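Long-range contacts in outer surface protein (Bacillus cereus ATCC 14579, PDB 1X7F), which is experimentally uncharacterised but probably acts as a 6-phospho-N-acetylmuramidase, a glycosidase that releases 6-phosphorylated N-acetylmuramic acid: residues R121-F126 and E144-N149; D127-A132 and L158-N163; A152-I157 and E191-H196. One frame throughout, in Å; residues are numbered along the deposited sequence.

Overall arrangement
All three contacts lie in the N-terminal barrel of eight parallel strands, their centres 12 to 13 Å apart. Interaction 1 pairs strand 119-122 with strand 142-146 and the turns that follow them; interactions 2 and 3 are in the outer layer, around helices 129-134, 153-157 and 183-195. The segments of interaction 2 alternate along the chain with those of each of the others, whereas interaction 1 closes before interaction 3 opens. Glu131 joins all three: it bonds Phe126 N, lies beside Tyr153 OH, and packs with CG on Leu122 and Leu145. Successive beta-alpha units are thus joined both within the sheet and on its outside.

Interaction 1 of 3, residues R121-F126 and E144-N149; sequences RLDVGF and ELNVSN
Leu122 N donates to Glu144 O at 2.7 Å in a nearly straight bond (169°), which ties the ends of two parallel strands together. Just beyond the paired residues, Asn146 takes over from the backbone: its ND2 lies 3.0 Å from Asp123 O and reaches a lone pair in the carbonyl plane. The other end of the same amide, OD1, accepts from Ser148 N and closes an Asx turn. Arg121 runs between these groups. With CG anti to the backbone N (chi1 -166°) and the chain extended to NE, it slants across the Glu144 side chain, whose OE2 lies at the guanidinium edge. This salt bridge is long, 3.8 Å from Arg121 NE, and the two planes are 73° apart; the firmer partner of Glu144 is Arg57, at OE1. Arg121 NH1 meets Asp123 OD1 at 2.8 Å, while NH2 bonds Cys170 O and Asn172 OD1. On the opposite face of the sheet Leu122 CD1 and Leu145 CD2 are 4.3 Å apart, under Glu131 of helix 129-134, and Leu145 also touches helix 153-157. The two faces therefore differ sharply in character: leucines seal the sheet against its helices, and a network of charged and amide groups fills the other side at the C-terminal strand ends, where the active sites of such barrels lie. Arg121, held by several acceptors, probably has its guanidinium fixed in orientation and its charge balanced mainly by Asp123, with Glu144 farther off.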
ATOM      1  N   ARG A 121       3.065  20.162  -1.605  1.00 39.90           N
ATOM      2  CA  ARG A 121       4.169  19.401  -1.044  1.00 41.58           C
ATOM      3  C   ARG A 121       5.391  20.277  -0.822  1.00 42.50           C
ATOM      4  O   ARG A 121       5.715  21.152  -1.638  1.00 42.34           O
ATOM      5  CB  ARG A 121       4.510  18.186  -1.906  1.00 42.29           C
ATOM      6  CG  ARG A 121       5.411  17.177  -1.190  1.00 44.90           C
ATOM      7  CD  ARG A 121       5.290  15.747  -1.681  1.00 48.92           C
ATOM      8  NE  ARG A 121       6.182  14.848  -0.953  1.00 49.38           N
ATOM      9  CZ  ARG A 121       7.472  14.717  -1.223  1.00 49.34           C
ATOM     10  NH1 ARG A 121       8.015  15.423  -2.201  1.00 51.80           N
ATOM     11  NH2 ARG A 121       8.221  13.881  -0.525  1.00 48.17           N
ATOM     12  N   LEU A 122       6.028  20.066   0.326  1.00 43.45           N
ATOM     13  CA  LEU A 122       7.325  20.652   0.617  1.00 44.02           C
ATOM     14  C   LEU A 122       8.347  19.525   0.502  1.00 44.92           C
ATOM     15  O   LEU A 122       8.667  18.844   1.481  1.00 44.49           O
ATOM     16  CB  LEU A 122       7.351  21.304   2.000  1.00 43.32           C
ATOM     17  CG  LEU A 122       6.415  22.492   2.248  1.00 43.12           C
ATOM     18  CD1 LEU A 122       6.660  23.047   3.632  1.00 40.76           C
ATOM     19  CD2 LEU A 122       6.574  23.585   1.196  1.00 43.36           C
ATOM     20  N   ASP A 123       8.818  19.329  -0.726  1.00 46.21           N
ATOM     21  CA  ASP A 123       9.797  18.306  -1.076  1.00 47.63           C
ATOM     22  C   ASP A 123      11.096  18.481  -0.271  1.00 47.56           C
ATOM     23  O   ASP A 123      11.675  17.513   0.240  1.00 47.14           O
ATOM     24  CB  ASP A 123      10.069  18.392  -2.582  1.00 48.64           C
ATOM     25  CG  ASP A 123      10.900  17.238  -3.099  1.00 50.96           C
ATOM     26  OD1 ASP A 123      10.714  16.102  -2.609  1.00 52.07           O
ATOM     27  OD2 ASP A 123      11.753  17.377  -4.007  1.00 53.86           O
ATOM     28  N   VAL A 124      11.539  19.731  -0.170  1.00 47.64           N
ATOM     29  CA  VAL A 124      12.655  20.104   0.687  1.00 47.89           C
ATOM     30  C   VAL A 124      12.101  21.015   1.788  1.00 48.45           C
ATOM     31  O   VAL A 124      11.178  21.803   1.551  1.00 48.00           O
ATOM     32  CB  VAL A 124      13.810  20.773  -0.128  1.00 47.84           C
ATOM     33  CG1 VAL A 124      14.869  21.390   0.783  1.00 46.88           C
ATOM     34  CG2 VAL A 124      14.455  19.759  -1.070  1.00 47.17           C
ATOM     35  N   GLY A 125      12.654  20.879   2.988  1.00 49.12           N
ATOM     36  CA  GLY A 125      12.207  21.646   4.141  1.00 49.78           C
ATOM     37  C   GLY A 125      12.940  22.956   4.359  1.00 50.31           C
ATOM     38  O   GLY A 125      13.820  23.344   3.579  1.00 50.65           O
ATOM     39  N   PHE A 126      12.556  23.643   5.430  1.00 50.35           N
ATOM     40  CA  PHE A 126      13.172  24.906   5.818  1.00 50.58           C
ATOM     41  C   PHE A 126      13.638  24.776   7.269  1.00 50.10           C
ATOM     42  O   PHE A 126      14.123  23.710   7.669  1.00 50.25           O
ATOM     43  CB  PHE A 126      12.185  26.076   5.629  1.00 51.03           C
ATOM     44  CG  PHE A 126      11.435  26.032   4.317  1.00 52.49           C
ATOM     45  CD1 PHE A 126      10.192  25.405   4.229  1.00 52.81           C
ATOM     46  CD2 PHE A 126      11.975  26.606   3.168  1.00 54.49           C
ATOM     47  CE1 PHE A 126       9.497  25.352   3.020  1.00 53.33           C
ATOM     48  CE2 PHE A 126      11.286  26.556   1.952  1.00 54.99           C
ATOM     49  CZ  PHE A 126      10.046  25.926   1.881  1.00 53.45           C
ATOM     50  N   GLU A 144       1.830  19.341   2.821  1.00 34.35           N
ATOM     51  CA  GLU A 144       2.423  18.005   2.747  1.00 34.97           C
ATOM     52  C   GLU A 144       3.938  18.037   2.961  1.00 34.48           C
ATOM     53  O   GLU A 144       4.665  18.733   2.255  1.00 34.90           O
ATOM     54  CB  GLU A 144       2.083  17.308   1.431  1.00 34.87           C
ATOM     55  CG  GLU A 144       2.589  15.872   1.381  1.00 37.34           C
ATOM     56  CD  GLU A 144       1.933  15.057   0.293  1.00 41.51           C
ATOM     57  OE1 GLU A 144       0.962  14.341   0.591  1.00 45.51           O
ATOM     58  OE2 GLU A 144       2.384  15.123  -0.860  1.00 45.53           O
ATOM     59  N   LEU A 145       4.395  17.282   3.952  1.00 33.97           N
ATOM     60  CA  LEU A 145       5.811  17.200   4.270  1.00 33.75           C
ATOM     61  C   LEU A 145       6.424  15.929   3.681  1.00 34.04           C
ATOM     62  O   LEU A 145       5.722  14.949   3.414  1.00 34.05           O
ATOM     63  CB  LEU A 145       6.024  17.227   5.785  1.00 32.94           C
ATOM     64  CG  LEU A 145       5.441  18.384   6.600  1.00 31.87           C
ATOM     65  CD1 LEU A 145       5.566  18.048   8.061  1.00 29.99           C
ATOM     66  CD2 LEU A 145       6.127  19.718   6.288  1.00 28.94           C
ATOM     67  N   ASN A 146       7.735  15.965   3.484  1.00 33.55           N
ATOM     68  CA  ASN A 146       8.491  14.810   3.030  1.00 34.63           C
ATOM     69  C   ASN A 146       8.712  13.861   4.206  1.00 34.46           C
ATOM     70  O   ASN A 146       9.377  14.215   5.178  1.00 35.09           O
ATOM     71  CB  ASN A 146       9.845  15.271   2.445  1.00 33.83           C
ATOM     72  CG  ASN A 146      10.542  14.188   1.617  1.00 35.57           C
ATOM     73  OD1 ASN A 146      10.252  12.988   1.729  1.00 36.71           O
ATOM     74  ND2 ASN A 146      11.452  14.617   0.768  1.00 34.48           N
ATOM     75  N   VAL A 147       8.157  12.658   4.117  1.00 35.33           N
ATOM     76  CA  VAL A 147       8.350  11.636   5.161  1.00 35.63           C
ATOM     77  C   VAL A 147       9.754  11.016   5.091  1.00 36.54           C
ATOM     78  O   VAL A 147      10.293  10.585   6.117  1.00 35.90           O
ATOM     79  CB  VAL A 147       7.253  10.545   5.106  1.00 34.81           C
ATOM     80  CG1 VAL A 147       7.345   9.591   6.295  1.00 34.00           C
ATOM     81  CG2 VAL A 147       5.891  11.195   5.127  1.00 36.39           C
ATOM     82  N   SER A 148      10.355  11.038   3.894  1.00 36.81           N
ATOM     83  CA  SER A 148      11.572  10.283   3.600  1.00 38.10           C
ATOM     84  C   SER A 148      12.882  10.748   4.255  1.00 39.10           C
ATOM     85  O   SER A 148      13.931  10.177   3.980  1.00 40.48           O
ATOM     86  CB  SER A 148      11.762  10.141   2.083  1.00 38.27           C
ATOM     87  OG  SER A 148      10.617   9.567   1.477  1.00 36.79           O
ATOM     88  N   ASN A 149      12.816  11.767   5.107  0.50 39.44           N
ATOM     89  CA  ASN A 149      13.979  12.235   5.850  0.50 39.71           C
ATOM     90  C   ASN A 149      13.829  11.848   7.321  0.50 40.76           C
ATOM     91  O   ASN A 149      12.930  12.330   8.015  0.50 40.81           O
ATOM     92  CB  ASN A 149      14.144  13.752   5.696  0.50 39.13           C
ATOM     93  CG  ASN A 149      15.584  14.228   5.926  0.50 38.02           C
ATOM     94  OD1 ASN A 149      16.474  13.456   6.292  0.50 33.91           O
ATOM     95  ND2 ASN A 149      15.810  15.517   5.699  0.50 36.84           N
TER
HETATM   96  O   HOH W   1       9.140  18.665   3.863  1.00 33.09           O

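Interaction 2 of 3, residues D127-A132 and L158-N163; sequences DGLTEA and LSHQAN
Asp127, whose O lies near His160 NE2 without bonding it, has a carboxylate oxygen gripped twice. OD2 accepts from Thr130 N at 3.1 Å and from Thr130 OG1 at 3.0 Å, the two donors coming from opposite faces of the carboxylate plane on its syn side. This Asx motif secures the start of helix 129-134, with Gly128 at the N-cap position. Gly128 has a positive phi (88°), and its C comes within 3.7 Å of His160 CD2. From there the contact is apolar. Leu129 CD1 sits over one face of the His160 imidazole, 3.8 Å from the ring centroid and 27° off its normal, a CH-pi contact; Ser159 OG lies over the opposite face, so the ring is held between a methyl and a hydroxyl. The ring reaches the helix start because its CG stands beside the backbone N (chi1 -49°). One turn on, Ala132 CB meets both His160 CB and Ala162 CB, each at 3.7 Å, and the two alanines let the backbones come close, with Ala132 CA and Ala162 CA 4.5 Å apart. Asn156 ND2 bonds Asp127 O, and Thr135 OG1 is hydrogen-bonded to Asn163 N, so polar links flank the packing. The arrangement belongs to the outer layer of a beta/alpha barrel, where the helix of one beta-alpha-beta unit rests against the connection leading from the next helix, 153-157, to strand 167-170.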
ATOM      1  N   ASP A 127      13.473  25.840   8.055  1.00 49.21           N
ATOM      2  CA  ASP A 127      13.930  25.867   9.446  1.00 48.33           C
ATOM      3  C   ASP A 127      12.884  25.338  10.432  1.00 47.75           C
ATOM      4  O   ASP A 127      13.077  25.419  11.650  1.00 47.90           O
ATOM      5  CB  ASP A 127      14.347  27.290   9.835  1.00 48.47           C
ATOM      6  CG  ASP A 127      13.191  28.279   9.779  1.00 48.40           C
ATOM      7  OD1 ASP A 127      13.249  29.302  10.500  1.00 49.63           O
ATOM      8  OD2 ASP A 127      12.187  28.123   9.049  1.00 47.41           O
ATOM      9  N   GLY A 128      11.781  24.808   9.906  1.00 46.71           N
ATOM     10  CA  GLY A 128      10.670  24.345  10.733  1.00 45.66           C
ATOM     11  C   GLY A 128       9.663  25.440  11.049  1.00 45.03           C
ATOM     12  O   GLY A 128       8.458  25.185  11.102  1.00 45.06           O
ATOM     13  N   LEU A 129      10.162  26.655  11.272  1.00 44.11           N
ATOM     14  CA  LEU A 129       9.317  27.814  11.537  1.00 43.28           C
ATOM     15  C   LEU A 129       8.468  28.191  10.320  1.00 42.60           C
ATOM     16  O   LEU A 129       7.282  28.496  10.463  1.00 42.78           O
ATOM     17  CB  LEU A 129      10.170  29.006  12.000  1.00 43.39           C
ATOM     18  CG  LEU A 129       9.495  30.310  12.438  1.00 43.55           C
ATOM     19  CD1 LEU A 129       8.575  30.110  13.643  1.00 44.20           C
ATOM     20  CD2 LEU A 129      10.549  31.364  12.746  1.00 43.66           C
ATOM     21  N   THR A 130       9.079  28.161   9.132  1.00 41.71           N
ATOM     22  CA  THR A 130       8.384  28.493   7.884  1.00 40.87           C
ATOM     23  C   THR A 130       7.204  27.551   7.647  1.00 40.40           C
ATOM     24  O   THR A 130       6.107  28.003   7.309  1.00 40.37           O
ATOM     25  CB  THR A 130       9.365  28.456   6.686  1.00 40.83           C
ATOM     26  OG1 THR A 130      10.455  29.352   6.928  1.00 40.84           O
ATOM     27  CG2 THR A 130       8.718  29.037   5.434  1.00 40.85           C
ATOM     28  N   GLU A 131       7.448  26.249   7.830  1.00 39.50           N
ATOM     29  CA  GLU A 131       6.418  25.211   7.745  1.00 38.75           C
ATOM     30  C   GLU A 131       5.251  25.504   8.689  1.00 38.16           C
ATOM     31  O   GLU A 131       4.090  25.483   8.273  1.00 37.57           O
ATOM     32  CB  GLU A 131       7.011  23.834   8.071  1.00 38.63           C
ATOM     33  CG  GLU A 131       7.857  23.215   6.964  1.00 39.33           C
ATOM     34  CD  GLU A 131       9.321  23.637   7.002  1.00 39.01           C
ATOM     35  OE1 GLU A 131       9.639  24.745   7.475  1.00 37.46           O
ATOM     36  OE2 GLU A 131      10.168  22.849   6.542  1.00 40.26           O
ATOM     37  N   ALA A 132       5.585  25.781   9.953  1.00 38.09           N
ATOM     38  CA  ALA A 132       4.610  26.131  10.988  1.00 38.29           C
ATOM     39  C   ALA A 132       3.657  27.250  10.569  1.00 38.23           C
ATOM     40  O   ALA A 132       2.422  27.108  10.744  1.00 38.56           O
ATOM     41  CB  ALA A 132       5.323  26.505  12.287  1.00 38.20           C
ATOM     42  N   LEU A 158       6.419  21.513  15.137  1.00 38.54           N
ATOM     43  CA  LEU A 158       5.386  21.597  16.175  1.00 38.83           C
ATOM     44  C   LEU A 158       5.820  22.352  17.440  1.00 39.16           C
ATOM     45  O   LEU A 158       4.973  22.716  18.264  1.00 39.27           O
ATOM     46  CB  LEU A 158       4.858  20.204  16.531  1.00 38.49           C
ATOM     47  CG  LEU A 158       4.267  19.378  15.377  1.00 38.38           C
ATOM     48  CD1 LEU A 158       4.066  17.942  15.801  1.00 36.83           C
ATOM     49  CD2 LEU A 158       2.966  19.972  14.859  1.00 38.41           C
ATOM     50  N   SER A 159       7.125  22.585  17.595  1.00 39.64           N
ATOM     51  CA  SER A 159       7.642  23.384  18.714  1.00 40.19           C
ATOM     52  C   SER A 159       7.335  24.867  18.512  1.00 40.62           C
ATOM     53  O   SER A 159       7.373  25.660  19.466  1.00 41.15           O
ATOM     54  CB  SER A 159       9.145  23.169  18.921  1.00 40.24           C
ATOM     55  OG  SER A 159       9.913  23.913  17.992  1.00 40.60           O
ATOM     56  N   HIS A 160       7.043  25.235  17.265  1.00 40.89           N
ATOM     57  CA  HIS A 160       6.506  26.557  16.945  1.00 41.52           C
ATOM     58  C   HIS A 160       4.973  26.481  16.984  1.00 41.72           C
ATOM     59  O   HIS A 160       4.411  25.387  17.015  1.00 41.69           O
ATOM     60  CB  HIS A 160       7.013  27.034  15.575  1.00 41.23           C
ATOM     61  CG  HIS A 160       8.495  26.893  15.395  1.00 40.94           C
ATOM     62  ND1 HIS A 160       9.406  27.716  16.025  1.00 40.28           N
ATOM     63  CD2 HIS A 160       9.224  26.022  14.656  1.00 39.70           C
ATOM     64  CE1 HIS A 160      10.631  27.356  15.682  1.00 40.40           C
ATOM     65  NE2 HIS A 160      10.549  26.331  14.852  1.00 39.23           N
ATOM     66  N   GLN A 161       4.300  27.629  17.015  1.00 42.14           N
ATOM     67  CA  GLN A 161       2.836  27.639  16.978  1.00 42.60           C
ATOM     68  C   GLN A 161       2.320  27.182  15.612  1.00 42.74           C
ATOM     69  O   GLN A 161       2.218  27.969  14.663  1.00 42.98           O
ATOM     70  CB  GLN A 161       2.277  29.008  17.371  1.00 42.61           C
ATOM     71  CG  GLN A 161       1.864  29.121  18.847  1.00 43.44           C
ATOM     72  CD  GLN A 161       3.042  29.118  19.823  1.00 43.50           C
ATOM     73  OE1 GLN A 161       3.857  28.189  19.834  1.00 42.53           O
ATOM     74  NE2 GLN A 161       3.115  30.151  20.656  1.00 42.73           N
ATOM     75  N   ALA A 162       2.011  25.889  15.532  1.00 43.00           N
ATOM     76  CA  ALA A 162       1.650  25.250  14.271  1.00 43.05           C
ATOM     77  C   ALA A 162       0.327  24.500  14.368  1.00 43.00           C
ATOM     78  O   ALA A 162       0.059  23.826  15.366  1.00 43.12           O
ATOM     79  CB  ALA A 162       2.754  24.302  13.830  1.00 43.06           C
ATOM     80  N   ASN A 163      -0.492  24.623  13.324  1.00 42.71           N
ATOM     81  CA  ASN A 163      -1.706  23.825  13.199  1.00 42.23           C
ATOM     82  C   ASN A 163      -1.365  22.439  12.660  1.00 41.85           C
ATOM     83  O   ASN A 163      -1.278  22.242  11.435  1.00 41.85           O
ATOM     84  CB  ASN A 163      -2.733  24.524  12.288  1.00 42.33           C
ATOM     85  CG  ASN A 163      -4.016  23.697  12.074  1.00 41.91           C
ATOM     86  OD1 ASN A 163      -4.216  22.676  12.753  1.00 40.20           O
ATOM     87  ND2 ASN A 163      -4.869  24.134  11.122  1.00 43.10           N
TER

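Interaction 3 of 3, residues A152-I157 and E191-H196; sequences AYLENI and ERFKKH
Leu154 projects into the groove between two neighbouring outer helices of the beta/alpha barrel, 153-157 and 183-195; the axes of the segments 153-157 and 191-195 pass 10.6 Å apart, with their N-to-C directions 38° apart. This is the tight part of the contact. Leu154 CD1 lies over the centre of the Phe193 ring, 3.8 Å from its centroid and only 10° off the normal, a clear CH-pi contact. The same methyl also touches Arg192 O at 3.8 Å and His196 CD2 at 3.9 Å, so one branch of the leucine touches a phenyl ring, a backbone carbonyl and an imidazole of segment 191-196. Both Leu154 and Phe193 also rest on Leu145 of strand 142-146, which brings this hydrophobic patch down onto the sheet, and both also touch Ile198.

Toward solvent the fit loosens and polar ends replace methyls. At the start of helix 153-157, Ala152 N lies over a face of the Arg192 guanidinium, but both are donors and no bond forms; the extended arginine instead makes its salt bridge through NE with Asp150. Glu155, at the exposed rim, has two conformers, so its contacts are less certain. In one it is bent at chi2 (-82°), which turns its carboxylate toward the C-terminal end of helix 183-195. There Lys195 NZ makes a long salt bridge, 4.0 Å from Glu155 OE2. In the same conformer His196 NE2 donates to Glu155 OE2 at 2.6 Å, the oxygen lying in the imidazole plane while the nitrogen stands well above the carboxylate plane.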
ATOM      1  N   ALA A 152      14.223  14.543  13.332  1.00 41.92           N
ATOM      2  CA  ALA A 152      13.197  15.143  14.182  1.00 42.15           C
ATOM      3  C   ALA A 152      12.680  16.445  13.558  1.00 42.33           C
ATOM      4  O   ALA A 152      12.850  17.542  14.104  1.00 42.27           O
ATOM      5  CB  ALA A 152      13.742  15.381  15.584  1.00 42.39           C
ATOM      6  N   TYR A 153      12.049  16.287  12.396  1.00 42.57           N
ATOM      7  CA  TYR A 153      11.550  17.377  11.561  1.00 42.58           C
ATOM      8  C   TYR A 153      10.236  17.907  12.131  1.00 42.82           C
ATOM      9  O   TYR A 153      10.082  19.120  12.338  1.00 43.00           O
ATOM     10  CB  TYR A 153      11.377  16.857  10.123  1.00 42.11           C
ATOM     11  CG  TYR A 153      10.926  17.857   9.070  1.00 41.66           C
ATOM     12  CD1 TYR A 153      10.084  17.451   8.034  1.00 41.29           C
ATOM     13  CD2 TYR A 153      11.340  19.192   9.094  1.00 41.33           C
ATOM     14  CE1 TYR A 153       9.666  18.342   7.053  1.00 39.76           C
ATOM     15  CE2 TYR A 153      10.918  20.095   8.113  1.00 40.08           C
ATOM     16  CZ  TYR A 153      10.078  19.655   7.101  1.00 38.62           C
ATOM     17  OH  TYR A 153       9.648  20.511   6.121  1.00 38.47           O
ATOM     18  N   LEU A 154       9.311  16.986  12.406  1.00 42.82           N
ATOM     19  CA  LEU A 154       8.031  17.309  13.045  1.00 42.59           C
ATOM     20  C   LEU A 154       8.170  17.966  14.416  1.00 42.49           C
ATOM     21  O   LEU A 154       7.479  18.953  14.699  1.00 42.76           O
ATOM     22  CB  LEU A 154       7.142  16.063  13.150  1.00 42.46           C
ATOM     23  CG  LEU A 154       6.396  15.605  11.895  1.00 41.80           C
ATOM     24  CD1 LEU A 154       5.785  14.225  12.118  1.00 39.97           C
ATOM     25  CD2 LEU A 154       5.323  16.615  11.510  1.00 39.56           C
ATOM     26  N   GLU A 155       9.060  17.415  15.244  0.50 42.54           N
ATOM     27  CA  GLU A 155       9.336  17.926  16.595  0.50 42.36           C
ATOM     28  C   GLU A 155       9.739  19.396  16.550  0.50 42.07           C
ATOM     29  O   GLU A 155       9.427  20.165  17.459  0.50 42.22           O
ATOM     30  CB  GLU A 155      10.456  17.112  17.258  0.50 42.50           C
ATOM     31  CG  GLU A 155      10.313  15.596  17.143  0.50 42.88           C
ATOM     32  CD  GLU A 155       9.379  14.992  18.178  0.50 43.18           C
ATOM     33  OE1 GLU A 155       9.149  15.623  19.234  0.50 44.20           O
ATOM     34  OE2 GLU A 155       8.882  13.872  17.940  0.50 42.93           O
ATOM     35  N   ASN A 156      10.437  19.763  15.475  1.00 41.81           N
ATOM     36  CA  ASN A 156      10.879  21.128  15.216  1.00 41.16           C
ATOM     37  C   ASN A 156       9.694  22.019  14.818  1.00 40.22           C
ATOM     38  O   ASN A 156       9.447  23.049  15.453  1.00 40.00           O
ATOM     39  CB  ASN A 156      11.960  21.101  14.126  1.00 41.22           C
ATOM     40  CG  ASN A 156      12.652  22.436  13.940  1.00 42.14           C
ATOM     41  OD1 ASN A 156      12.951  23.151  14.904  1.00 41.88           O
ATOM     42  ND2 ASN A 156      12.935  22.771  12.686  1.00 44.08           N
ATOM     43  N   ILE A 157       8.957  21.591  13.788  1.00 39.34           N
ATOM     44  CA  ILE A 157       7.778  22.303  13.275  1.00 38.49           C
ATOM     45  C   ILE A 157       6.720  22.547  14.355  1.00 38.57           C
ATOM     46  O   ILE A 157       6.205  23.659  14.478  1.00 38.25           O
ATOM     47  CB  ILE A 157       7.160  21.547  12.057  1.00 38.47           C
ATOM     48  CG1 ILE A 157       8.142  21.512  10.883  1.00 37.75           C
ATOM     49  CG2 ILE A 157       5.833  22.181  11.623  1.00 37.53           C
ATOM     50  CD1 ILE A 157       7.775  20.511   9.803  1.00 37.78           C
ATOM     51  N   GLU A 191       7.210   5.773  11.002  0.50 35.88           N
ATOM     52  CA  GLU A 191       6.854   5.739  12.430  0.50 36.30           C
ATOM     53  C   GLU A 191       6.922   7.106  13.120  0.50 36.46           C
ATOM     54  O   GLU A 191       6.271   7.318  14.140  0.50 36.43           O
ATOM     55  CB  GLU A 191       7.725   4.732  13.186  0.50 35.88           C
ATOM     56  CG  GLU A 191       7.165   3.318  13.181  0.50 36.49           C
ATOM     57  CD  GLU A 191       8.097   2.302  13.814  0.50 36.92           C
ATOM     58  OE1 GLU A 191       7.606   1.223  14.219  0.50 36.09           O
ATOM     59  OE2 GLU A 191       9.315   2.577  13.902  0.50 38.24           O
ATOM     60  N   ARG A 192       7.724   8.016  12.574  1.00 36.84           N
ATOM     61  CA  ARG A 192       7.784   9.396  13.067  1.00 37.52           C
ATOM     62  C   ARG A 192       6.448  10.099  12.859  1.00 37.50           C
ATOM     63  O   ARG A 192       5.963  10.795  13.748  1.00 36.90           O
ATOM     64  CB  ARG A 192       8.867  10.195  12.343  1.00 37.38           C
ATOM     65  CG  ARG A 192      10.275   9.890  12.763  1.00 37.78           C
ATOM     66  CD  ARG A 192      11.310  10.675  11.965  1.00 38.76           C
ATOM     67  NE  ARG A 192      12.678  10.397  12.394  1.00 39.91           N
ATOM     68  CZ  ARG A 192      13.232  10.881  13.497  1.00 40.89           C
ATOM     69  NH1 ARG A 192      12.540  11.670  14.313  1.00 42.98           N
ATOM     70  NH2 ARG A 192      14.484  10.568  13.795  1.00 42.08           N
ATOM     71  N   PHE A 193       5.876   9.904  11.672  1.00 37.86           N
ATOM     72  CA  PHE A 193       4.633  10.547  11.277  1.00 38.74           C
ATOM     73  C   PHE A 193       3.418   9.903  11.934  1.00 39.72           C
ATOM     74  O   PHE A 193       2.437  10.580  12.247  1.00 39.61           O
ATOM     75  CB  PHE A 193       4.520  10.578   9.746  1.00 38.26           C
ATOM     76  CG  PHE A 193       5.181  11.776   9.129  1.00 37.43           C
ATOM     77  CD1 PHE A 193       6.565  11.948   9.213  1.00 35.78           C
ATOM     78  CD2 PHE A 193       4.418  12.758   8.505  1.00 36.46           C
ATOM     79  CE1 PHE A 193       7.182  13.075   8.672  1.00 35.79           C
ATOM     80  CE2 PHE A 193       5.021  13.890   7.966  1.00 37.72           C
ATOM     81  CZ  PHE A 193       6.415  14.047   8.048  1.00 36.94           C
ATOM     82  N   LYS A 194       3.513   8.596  12.157  1.00 40.94           N
ATOM     83  CA  LYS A 194       2.489   7.825  12.867  1.00 42.15           C
ATOM     84  C   LYS A 194       2.462   8.186  14.360  1.00 42.11           C
ATOM     85  O   LYS A 194       1.392   8.347  14.953  1.00 42.39           O
ATOM     86  CB  LYS A 194       2.751   6.324  12.664  1.00 42.71           C
ATOM     87  CG  LYS A 194       1.692   5.411  13.233  1.00 46.89           C
ATOM     88  CD  LYS A 194       0.634   5.061  12.205  1.00 52.25           C
ATOM     89  CE  LYS A 194      -0.522   4.344  12.888  1.00 56.24           C
ATOM     90  NZ  LYS A 194      -1.351   3.608  11.904  1.00 60.14           N
ATOM     91  N   LYS A 195       3.644   8.331  14.959  1.00 42.03           N
ATOM     92  CA  LYS A 195       3.757   8.743  16.356  1.00 42.05           C
ATOM     93  C   LYS A 195       2.967  10.027  16.638  1.00 41.41           C
ATOM     94  O   LYS A 195       2.372  10.172  17.704  1.00 41.27           O
ATOM     95  CB  LYS A 195       5.225   8.939  16.761  1.00 42.24           C
ATOM     96  CG  LYS A 195       5.443   8.846  18.270  1.00 44.53           C
ATOM     97  CD  LYS A 195       6.301   9.979  18.819  1.00 48.03           C
ATOM     98  CE  LYS A 195       7.781   9.616  18.846  1.00 50.36           C
ATOM     99  NZ  LYS A 195       8.519  10.399  19.883  1.00 50.90           N
ATOM    100  N   HIS A 196       2.966  10.944  15.674  1.00 40.67           N
ATOM    101  CA  HIS A 196       2.297  12.234  15.821  1.00 39.68           C
ATOM    102  C   HIS A 196       0.913  12.280  15.174  1.00 38.99           C
ATOM    103  O   HIS A 196       0.323  13.355  15.041  1.00 38.89           O
ATOM    104  CB  HIS A 196       3.189  13.345  15.269  1.00 40.10           C
ATOM    105  CG  HIS A 196       4.442  13.553  16.060  1.00 40.85           C
ATOM    106  ND1 HIS A 196       4.456  14.217  17.268  1.00 40.33           N
ATOM    107  CD2 HIS A 196       5.720  13.172  15.825  1.00 41.87           C
ATOM    108  CE1 HIS A 196       5.689  14.246  17.737  1.00 41.81           C
ATOM    109  NE2 HIS A 196       6.476  13.618  16.884  1.00 40.78           N
TER